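Local coordinates for protein SidF, inhibitor of growth family, member 3 (Legionella pneumophila subsp. pneumophila, PDB 4FYE) that probably removes phosphate from phosphatidylinositol phosphates, as a membrane-associated phosphoinositide phosphatase of Legionella, at residues S580-N585 against S594-F599; Q573-Q578 against H598-C603. The protein carries 1 engineered substitution. All blocks are in the same frame, centred on the assembly; numbering follows the deposited sequence.

Interaction 1. Residues S580-N585 against S594-F599; sequences SPVIQN and SRLQHF
Ile583 packs against Leu596 and Gln597 where two helices of an antiparallel hairpin meet, close to the short connection that turns helix 522-583 into helix 590-614. Its CB points at the partner helix, and the two gamma branches then divide the work. CG2 stands 4.0 Å from NE2 of Gln597. CG1, turned anti to the carbonyl carbon (chi1 -73°), runs alongside Leu596 in the opposite sense and comes within 4.1 Å of Leu596 CB. The chain extends from there (chi2 170°), which carries CD1 into the corner between two neighbouring residues of the other helix: it lies 3.9 Å from Leu596 CB and equally 3.9 Å from Gln597 CG. A long, branched aliphatic chain suits this place, since it can meet two residues at once. Gln597 is suited differently: its methylene packs on the isoleucine, while the amide nitrogen beyond donates a hydrogen bond to the backbone oxygen of Asp672, whose carboxylate also accepts from Ser580 OG. Val582, beta-branched and compact, suits the partly exposed edge of the contact. Its CG1 branch is the one that reaches across, meeting Leu596 nearly at right angles, with Val582 CG1 and Leu596 CD2 4.1 Å apart.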
ATOM      1  N   SER A 580      -4.697  31.493  -4.884  1.00 88.37           N
ATOM      2  CA  SER A 580      -3.596  31.163  -5.774  1.00 90.07           C
ATOM      3  C   SER A 580      -2.576  32.292  -5.800  1.00 92.50           C
ATOM      4  O   SER A 580      -1.412  32.054  -5.440  1.00 92.43           O
ATOM      5  CB  SER A 580      -4.095  30.843  -7.181  1.00 84.82           C
ATOM      6  OG  SER A 580      -2.996  30.696  -8.053  1.00 85.54           O
ATOM      7  N   PRO A 581      -3.018  33.518  -6.186  1.00 91.73           N
ATOM      8  CA  PRO A 581      -2.104  34.634  -6.429  1.00 93.75           C
ATOM      9  C   PRO A 581      -1.313  34.987  -5.173  1.00 92.03           C
ATOM     10  O   PRO A 581      -0.184  35.478  -5.298  1.00 89.88           O
ATOM     11  CB  PRO A 581      -3.044  35.791  -6.822  1.00 99.45           C
ATOM     12  CG  PRO A 581      -4.321  35.487  -6.100  1.00 98.43           C
ATOM     13  CD  PRO A 581      -4.425  33.978  -6.174  1.00 97.75           C
ATOM     14  N   VAL A 582      -1.900  34.733  -3.991  1.00 88.25           N
ATOM     15  CA  VAL A 582      -1.187  34.882  -2.723  1.00 86.52           C
ATOM     16  C   VAL A 582      -0.157  33.782  -2.594  1.00 82.13           C
ATOM     17  O   VAL A 582       0.950  34.006  -2.113  1.00 82.25           O
ATOM     18  CB  VAL A 582      -2.112  34.876  -1.479  1.00 86.08           C
ATOM     19  CG1 VAL A 582      -1.282  34.883  -0.187  1.00 82.86           C
ATOM     20  CG2 VAL A 582      -3.045  36.085  -1.489  1.00 83.87           C
ATOM     21  N   ILE A 583      -0.503  32.591  -3.037  1.00 82.56           N
ATOM     22  CA  ILE A 583       0.423  31.479  -2.861  1.00 83.51           C
ATOM     23  C   ILE A 583       1.694  31.735  -3.692  1.00 85.97           C
ATOM     24  O   ILE A 583       2.837  31.566  -3.215  1.00 81.18           O
ATOM     25  CB  ILE A 583      -0.270  30.125  -3.180  1.00 82.62           C
ATOM     26  CG1 ILE A 583      -1.243  29.779  -2.039  1.00 80.95           C
ATOM     27  CG2 ILE A 583       0.757  29.020  -3.435  1.00 71.89           C
ATOM     28  CD1 ILE A 583      -2.165  28.612  -2.315  1.00 75.71           C
ATOM     29  N   GLN A 584       1.478  32.187  -4.924  1.00 87.85           N
ATOM     30  CA  GLN A 584       2.567  32.482  -5.837  1.00 91.78           C
ATOM     31  C   GLN A 584       3.336  33.776  -5.483  1.00100.01           C
ATOM     32  O   GLN A 584       4.338  34.101  -6.122  1.00102.46           O
ATOM     33  CB  GLN A 584       2.014  32.549  -7.251  1.00 91.95           C
ATOM     34  CG  GLN A 584       1.083  31.389  -7.566  1.00 89.24           C
ATOM     35  CD  GLN A 584       0.835  31.229  -9.049  1.00 91.75           C
ATOM     36  OE1 GLN A 584      -0.313  31.165  -9.488  1.00 94.23           O
ATOM     37  NE2 GLN A 584       1.913  31.162  -9.834  1.00 90.60           N
ATOM     38  N   ASN A 585       2.873  34.504  -4.466  1.00102.34           N
ATOM     39  CA  ASN A 585       3.551  35.734  -4.004  1.00112.35           C
ATOM     40  C   ASN A 585       4.956  35.407  -3.499  1.00112.68           C
ATOM     41  O   ASN A 585       5.118  34.690  -2.498  1.00103.83           O
ATOM     42  CB  ASN A 585       2.723  36.450  -2.906  1.00110.40           C
ATOM     43  CG  ASN A 585       3.269  37.824  -2.530  1.00114.64           C
ATOM     44  OD1 ASN A 585       2.981  38.833  -3.186  1.00111.34           O
ATOM     45  ND2 ASN A 585       4.019  37.872  -1.434  1.00113.11           N
ATOM     46  N   SER A 594       1.268  26.896   3.212  1.00 82.93           N
ATOM     47  CA  SER A 594       0.799  25.554   3.546  1.00 78.71           C
ATOM     48  C   SER A 594      -0.588  25.557   4.043  1.00 81.31           C
ATOM     49  O   SER A 594      -1.361  24.681   3.705  1.00 89.59           O
ATOM     50  CB  SER A 594       1.623  24.957   4.634  1.00 73.02           C
ATOM     51  OG  SER A 594       2.762  24.475   4.011  1.00 71.66           O
ATOM     52  N   ARG A 595      -0.885  26.531   4.882  1.00 81.01           N
ATOM     53  CA  ARG A 595      -2.209  26.669   5.431  1.00 83.82           C
ATOM     54  C   ARG A 595      -3.156  26.691   4.248  1.00 77.98           C
ATOM     55  O   ARG A 595      -4.180  26.026   4.255  1.00 76.56           O
ATOM     56  CB  ARG A 595      -2.351  27.984   6.240  1.00 82.01           C
ATOM     57  CG  ARG A 595      -1.776  27.975   7.652  1.00 92.46           C
ATOM     58  CD  ARG A 595      -1.490  29.408   8.100  1.00100.45           C
ATOM     59  NE  ARG A 595      -0.823  29.558   9.394  1.00104.67           N
ATOM     60  CZ  ARG A 595       0.324  28.965   9.750  1.00112.15           C
ATOM     61  NH1 ARG A 595       0.941  28.113   8.933  1.00106.69           N
ATOM     62  NH2 ARG A 595       0.849  29.207  10.950  1.00104.86           N
ATOM     63  N   LEU A 596      -2.802  27.457   3.226  1.00 75.88           N
ATOM     64  CA  LEU A 596      -3.769  27.766   2.173  1.00 78.45           C
ATOM     65  C   LEU A 596      -4.012  26.589   1.228  1.00 76.46           C
ATOM     66  O   LEU A 596      -5.093  26.458   0.645  1.00 76.40           O
ATOM     67  CB  LEU A 596      -3.323  29.003   1.398  1.00 80.59           C
ATOM     68  CG  LEU A 596      -3.674  30.349   2.058  1.00 84.42           C
ATOM     69  CD1 LEU A 596      -3.405  30.340   3.549  1.00 83.62           C
ATOM     70  CD2 LEU A 596      -2.958  31.517   1.402  1.00 85.64           C
ATOM     71  N   GLN A 597      -2.997  25.745   1.099  1.00 72.52           N
ATOM     72  CA  GLN A 597      -3.033  24.570   0.239  1.00 75.05           C
ATOM     73  C   GLN A 597      -3.721  23.450   0.975  1.00 73.51           C
ATOM     74  O   GLN A 597      -4.592  22.782   0.417  1.00 71.35           O
ATOM     75  CB  GLN A 597      -1.616  24.155  -0.147  1.00 71.90           C
ATOM     76  CG  GLN A 597      -0.838  25.247  -0.884  1.00 71.47           C
ATOM     77  CD  GLN A 597       0.639  24.923  -1.009  1.00 74.13           C
ATOM     78  OE1 GLN A 597       1.232  24.336  -0.097  1.00 72.06           O
ATOM     79  NE2 GLN A 597       1.242  25.281  -2.155  1.00 76.04           N
ATOM     80  N   HIS A 598      -3.337  23.258   2.235  1.00 77.13           N
ATOM     81  CA  HIS A 598      -4.026  22.300   3.081  1.00 76.08           C
ATOM     82  C   HIS A 598      -5.488  22.570   3.081  1.00 75.44           C
ATOM     83  O   HIS A 598      -6.263  21.669   2.802  1.00 78.19           O
ATOM     84  CB  HIS A 598      -3.525  22.316   4.517  1.00 81.66           C
ATOM     85  CG  HIS A 598      -4.338  21.419   5.453  1.00 85.36           C
ATOM     86  ND1 HIS A 598      -4.347  20.061   5.342  1.00 73.33           N
ATOM     87  CD2 HIS A 598      -5.197  21.739   6.518  1.00 79.47           C
ATOM     88  CE1 HIS A 598      -5.158  19.548   6.298  1.00 74.84           C
ATOM     89  NE2 HIS A 598      -5.684  20.576   7.008  1.00 82.25           N
ATOM     90  N   PHE A 599      -5.898  23.797   3.378  1.00 72.49           N
ATOM     91  CA  PHE A 599      -7.349  24.078   3.438  1.00 75.06           C
ATOM     92  C   PHE A 599      -8.071  23.769   2.118  1.00 71.98           C
ATOM     93  O   PHE A 599      -9.096  23.067   2.065  1.00 73.35           O
ATOM     94  CB  PHE A 599      -7.637  25.537   3.849  1.00 77.58           C
ATOM     95  CG  PHE A 599      -9.106  25.843   4.012  1.00 79.11           C
ATOM     96  CD1 PHE A 599      -9.897  26.166   2.911  1.00 83.09           C
ATOM     97  CD2 PHE A 599      -9.706  25.820   5.269  1.00 83.59           C
ATOM     98  CE1 PHE A 599     -11.250  26.464   3.052  1.00 83.70           C
ATOM     99  CE2 PHE A 599     -11.061  26.114   5.420  1.00 85.62           C
ATOM    100  CZ  PHE A 599     -11.832  26.432   4.310  1.00 86.42           C
TER

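Interaction 2. Residues Q573-Q578 against H598-C603; sequences QELKEQ and HFYNSC
The rings of Phe599 and Tyr600 both receive Leu575 at their edges, near the ring planes, in an antiparallel helix pair: the axes of segments 573-578 and 598-603 come within 10.9 Å, their N-to-C directions 159° apart. One methyl does this work: Leu575 CD1 lies 3.6 Å from Phe599 CE1 and 3.9 Å from Tyr600 CD2, bridging two successive aromatic residues. A leucine fits because its methyl CD1 is carried far enough from the backbone to lodge between the two ring edges, and Leu472 of helix 467-476 packs on it as well. Lys576 approaches the tyrosine ring obliquely, with CB 3.8 Å from Tyr600 CE2. Tyr600 has its CG anti to the backbone N (chi1 179°), and the ring extends across to the lysine's backbone, where its CE2 is 4.0 Å from Lys576 N. Lysine suits this margin of the contact: its aliphatic root packs against the ring while its ammonium end makes a long, weak ion pair with Asp672. The Tyr600 ring also has Asn601 OD1 at its edge, in plane. Within helix 590-614 itself, Ser602 OG lies above one face of the His598 ring, displaced toward the rim, and donates a 3.0 Å hydrogen bond to His598 O.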
ATOM      1  N   GLN A 573     -13.969  27.394  -6.613  1.00 74.64           N
ATOM      2  CA  GLN A 573     -13.329  28.190  -7.645  1.00 81.11           C
ATOM      3  C   GLN A 573     -13.019  29.679  -7.209  1.00 90.63           C
ATOM      4  O   GLN A 573     -11.947  30.229  -7.530  1.00 92.21           O
ATOM      5  CB  GLN A 573     -14.240  28.148  -8.879  1.00 82.21           C
ATOM      6  CG  GLN A 573     -13.646  28.726 -10.147  1.00 87.65           C
ATOM      7  CD  GLN A 573     -14.699  28.913 -11.228  1.00 96.64           C
ATOM      8  OE1 GLN A 573     -15.495  29.873 -11.201  1.00102.91           O
ATOM      9  NE2 GLN A 573     -14.721  27.990 -12.187  1.00100.03           N
ATOM     10  N   GLU A 574     -13.939  30.332  -6.493  1.00 90.59           N
ATOM     11  CA  GLU A 574     -13.646  31.677  -5.943  1.00 95.67           C
ATOM     12  C   GLU A 574     -12.559  31.583  -4.848  1.00 94.56           C
ATOM     13  O   GLU A 574     -11.668  32.451  -4.771  1.00 91.69           O
ATOM     14  CB  GLU A 574     -14.913  32.397  -5.404  1.00102.25           C
ATOM     15  CG  GLU A 574     -16.003  32.758  -6.427  1.00105.42           C
ATOM     16  CD  GLU A 574     -17.276  33.308  -5.776  1.00113.40           C
ATOM     17  OE1 GLU A 574     -17.512  33.005  -4.588  1.00118.27           O
ATOM     18  OE2 GLU A 574     -18.053  34.050  -6.428  1.00114.22           O
ATOM     19  N   LEU A 575     -12.609  30.526  -4.024  1.00 91.12           N
ATOM     20  CA  LEU A 575     -11.542  30.319  -3.046  1.00 89.54           C
ATOM     21  C   LEU A 575     -10.201  30.229  -3.756  1.00 87.69           C
ATOM     22  O   LEU A 575      -9.242  30.883  -3.349  1.00 87.16           O
ATOM     23  CB  LEU A 575     -11.754  29.091  -2.165  1.00 83.33           C
ATOM     24  CG  LEU A 575     -11.218  29.171  -0.716  1.00 83.63           C
ATOM     25  CD1 LEU A 575     -10.826  27.783  -0.231  1.00 77.41           C
ATOM     26  CD2 LEU A 575     -10.041  30.108  -0.534  1.00 80.30           C
ATOM     27  N   LYS A 576     -10.156  29.456  -4.837  1.00 87.70           N
ATOM     28  CA  LYS A 576      -8.928  29.304  -5.611  1.00 88.19           C
ATOM     29  C   LYS A 576      -8.504  30.675  -6.140  1.00 90.52           C
ATOM     30  O   LYS A 576      -7.361  31.094  -5.964  1.00 90.12           O
ATOM     31  CB  LYS A 576      -9.125  28.293  -6.767  1.00 87.43           C
ATOM     32  CG  LYS A 576      -7.851  27.836  -7.484  1.00 83.11           C
ATOM     33  CD  LYS A 576      -8.112  27.394  -8.929  1.00 85.29           C
ATOM     34  CE  LYS A 576      -6.836  26.861  -9.591  1.00 81.43           C
ATOM     35  NZ  LYS A 576      -6.466  25.489  -9.131  1.00 70.80           N
ATOM     36  N   GLU A 577      -9.445  31.365  -6.775  1.00 94.25           N
ATOM     37  CA  GLU A 577      -9.232  32.719  -7.280  1.00101.52           C
ATOM     38  C   GLU A 577      -8.486  33.662  -6.314  1.00103.68           C
ATOM     39  O   GLU A 577      -7.604  34.415  -6.745  1.00102.82           O
ATOM     40  CB  GLU A 577     -10.561  33.330  -7.756  1.00104.45           C
ATOM     41  CG  GLU A 577     -10.680  33.438  -9.277  1.00109.18           C
ATOM     42  CD  GLU A 577     -11.984  32.877  -9.841  1.00110.11           C
ATOM     43  OE1 GLU A 577     -11.931  31.822 -10.503  1.00110.10           O
ATOM     44  OE2 GLU A 577     -13.061  33.466  -9.633  1.00110.37           O
ATOM     45  N   GLN A 578      -8.813  33.617  -5.020  1.00102.04           N
ATOM     46  CA  GLN A 578      -8.158  34.530  -4.081  1.00105.58           C
ATOM     47  C   GLN A 578      -6.858  33.976  -3.493  1.00103.65           C
ATOM     48  O   GLN A 578      -5.949  34.722  -3.134  1.00110.55           O
ATOM     49  CB  GLN A 578      -9.125  35.038  -2.990  1.00108.10           C
ATOM     50  CG  GLN A 578      -9.213  34.249  -1.684  1.00107.10           C
ATOM     51  CD  GLN A 578      -9.968  35.007  -0.577  1.00112.23           C
ATOM     52  OE1 GLN A 578     -10.500  34.404   0.360  1.00112.82           O
ATOM     53  NE2 GLN A 578     -10.026  36.334  -0.690  1.00114.21           N
ATOM     54  N   HIS A 598      -3.337  23.258   2.235  1.00 77.13           N
ATOM     55  CA  HIS A 598      -4.026  22.300   3.081  1.00 76.08           C
ATOM     56  C   HIS A 598      -5.488  22.570   3.081  1.00 75.44           C
ATOM     57  O   HIS A 598      -6.263  21.669   2.802  1.00 78.19           O
ATOM     58  CB  HIS A 598      -3.525  22.316   4.517  1.00 81.66           C
ATOM     59  CG  HIS A 598      -4.338  21.419   5.453  1.00 85.36           C
ATOM     60  ND1 HIS A 598      -4.347  20.061   5.342  1.00 73.33           N
ATOM     61  CD2 HIS A 598      -5.197  21.739   6.518  1.00 79.47           C
ATOM     62  CE1 HIS A 598      -5.158  19.548   6.298  1.00 74.84           C
ATOM     63  NE2 HIS A 598      -5.684  20.576   7.008  1.00 82.25           N
ATOM     64  N   PHE A 599      -5.898  23.797   3.378  1.00 72.49           N
ATOM     65  CA  PHE A 599      -7.349  24.078   3.438  1.00 75.06           C
ATOM     66  C   PHE A 599      -8.071  23.769   2.118  1.00 71.98           C
ATOM     67  O   PHE A 599      -9.096  23.067   2.065  1.00 73.35           O
ATOM     68  CB  PHE A 599      -7.637  25.537   3.849  1.00 77.58           C
ATOM     69  CG  PHE A 599      -9.106  25.843   4.012  1.00 79.11           C
ATOM     70  CD1 PHE A 599      -9.897  26.166   2.911  1.00 83.09           C
ATOM     71  CD2 PHE A 599      -9.706  25.820   5.269  1.00 83.59           C
ATOM     72  CE1 PHE A 599     -11.250  26.464   3.052  1.00 83.70           C
ATOM     73  CE2 PHE A 599     -11.061  26.114   5.420  1.00 85.62           C
ATOM     74  CZ  PHE A 599     -11.832  26.432   4.310  1.00 86.42           C
ATOM     75  N   TYR A 600      -7.543  24.331   1.051  1.00 69.37           N
ATOM     76  CA  TYR A 600      -8.143  24.163  -0.240  1.00 66.11           C
ATOM     77  C   TYR A 600      -8.126  22.710  -0.755  1.00 67.11           C
ATOM     78  O   TYR A 600      -9.062  22.263  -1.430  1.00 66.03           O
ATOM     79  CB  TYR A 600      -7.388  25.012  -1.229  1.00 65.91           C
ATOM     80  CG  TYR A 600      -7.946  24.852  -2.579  1.00 65.99           C
ATOM     81  CD1 TYR A 600      -7.517  23.809  -3.422  1.00 64.11           C
ATOM     82  CD2 TYR A 600      -8.975  25.683  -3.007  1.00 69.43           C
ATOM     83  CE1 TYR A 600      -8.079  23.644  -4.679  1.00 62.34           C
ATOM     84  CE2 TYR A 600      -9.550  25.533  -4.253  1.00 68.53           C
ATOM     85  CZ  TYR A 600      -9.096  24.521  -5.086  1.00 65.60           C
ATOM     86  OH  TYR A 600      -9.687  24.398  -6.314  1.00 66.29           O
ATOM     87  N   ASN A 601      -7.043  21.989  -0.496  1.00 63.12           N
ATOM     88  CA  ASN A 601      -6.938  20.664  -1.072  1.00 60.86           C
ATOM     89  C   ASN A 601      -7.889  19.690  -0.396  1.00 60.94           C
ATOM     90  O   ASN A 601      -8.545  18.916  -1.082  1.00 61.12           O
ATOM     91  CB  ASN A 601      -5.476  20.188  -1.143  1.00 55.74           C
ATOM     92  CG  ASN A 601      -4.744  20.776  -2.343  1.00 59.14           C
ATOM     93  OD1 ASN A 601      -5.351  21.088  -3.406  1.00 61.66           O
ATOM     94  ND2 ASN A 601      -3.443  20.933  -2.204  1.00 57.06           N
ATOM     95  N   SER A 602      -7.970  19.776   0.939  1.00 58.97           N
ATOM     96  CA  SER A 602      -8.981  19.138   1.754  1.00 56.54           C
ATOM     97  C   SER A 602     -10.340  19.352   1.157  1.00 59.49           C
ATOM     98  O   SER A 602     -11.044  18.394   0.887  1.00 64.57           O
ATOM     99  CB  SER A 602      -8.996  19.783   3.124  1.00 61.16           C
ATOM    100  OG  SER A 602      -7.880  19.389   3.898  1.00 69.51           O
ATOM    101  N   CYS A 603     -10.729  20.603   0.943  1.00 58.77           N
ATOM    102  CA  CYS A 603     -12.030  20.855   0.350  1.00 61.23           C
ATOM    103  C   CYS A 603     -12.152  20.242  -1.042  1.00 66.05           C
ATOM    104  O   CYS A 603     -13.184  19.637  -1.375  1.00 69.73           O
ATOM    105  CB  CYS A 603     -12.298  22.352   0.266  1.00 63.35           C
ATOM    106  SG  CYS A 603     -12.325  23.070   1.899  0.58 58.00           S
TER

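How the interactions relate
Interactions 1 and 2 join the same two helices, 522-583 and 590-614, at successive levels of one hairpin, their centres about 8 Å apart. Interaction 1 lies nearer the turn and is partly buried; it relies on branched aliphatic side chains and a glutamine methylene. Farther from the turn, interaction 2 is more fully buried and uses the rings of Phe599 and Tyr600 instead, with helix 467-476 and helix 438-458 packing around Phe599. Along helix 522-583 the two are continuous, Pro581 CD packing 4.1 Å from Lys576 O at the kink. Both are apolar between the helices, and Gln597 and Lys576 both send their polar ends to Asp672, the latter only weakly.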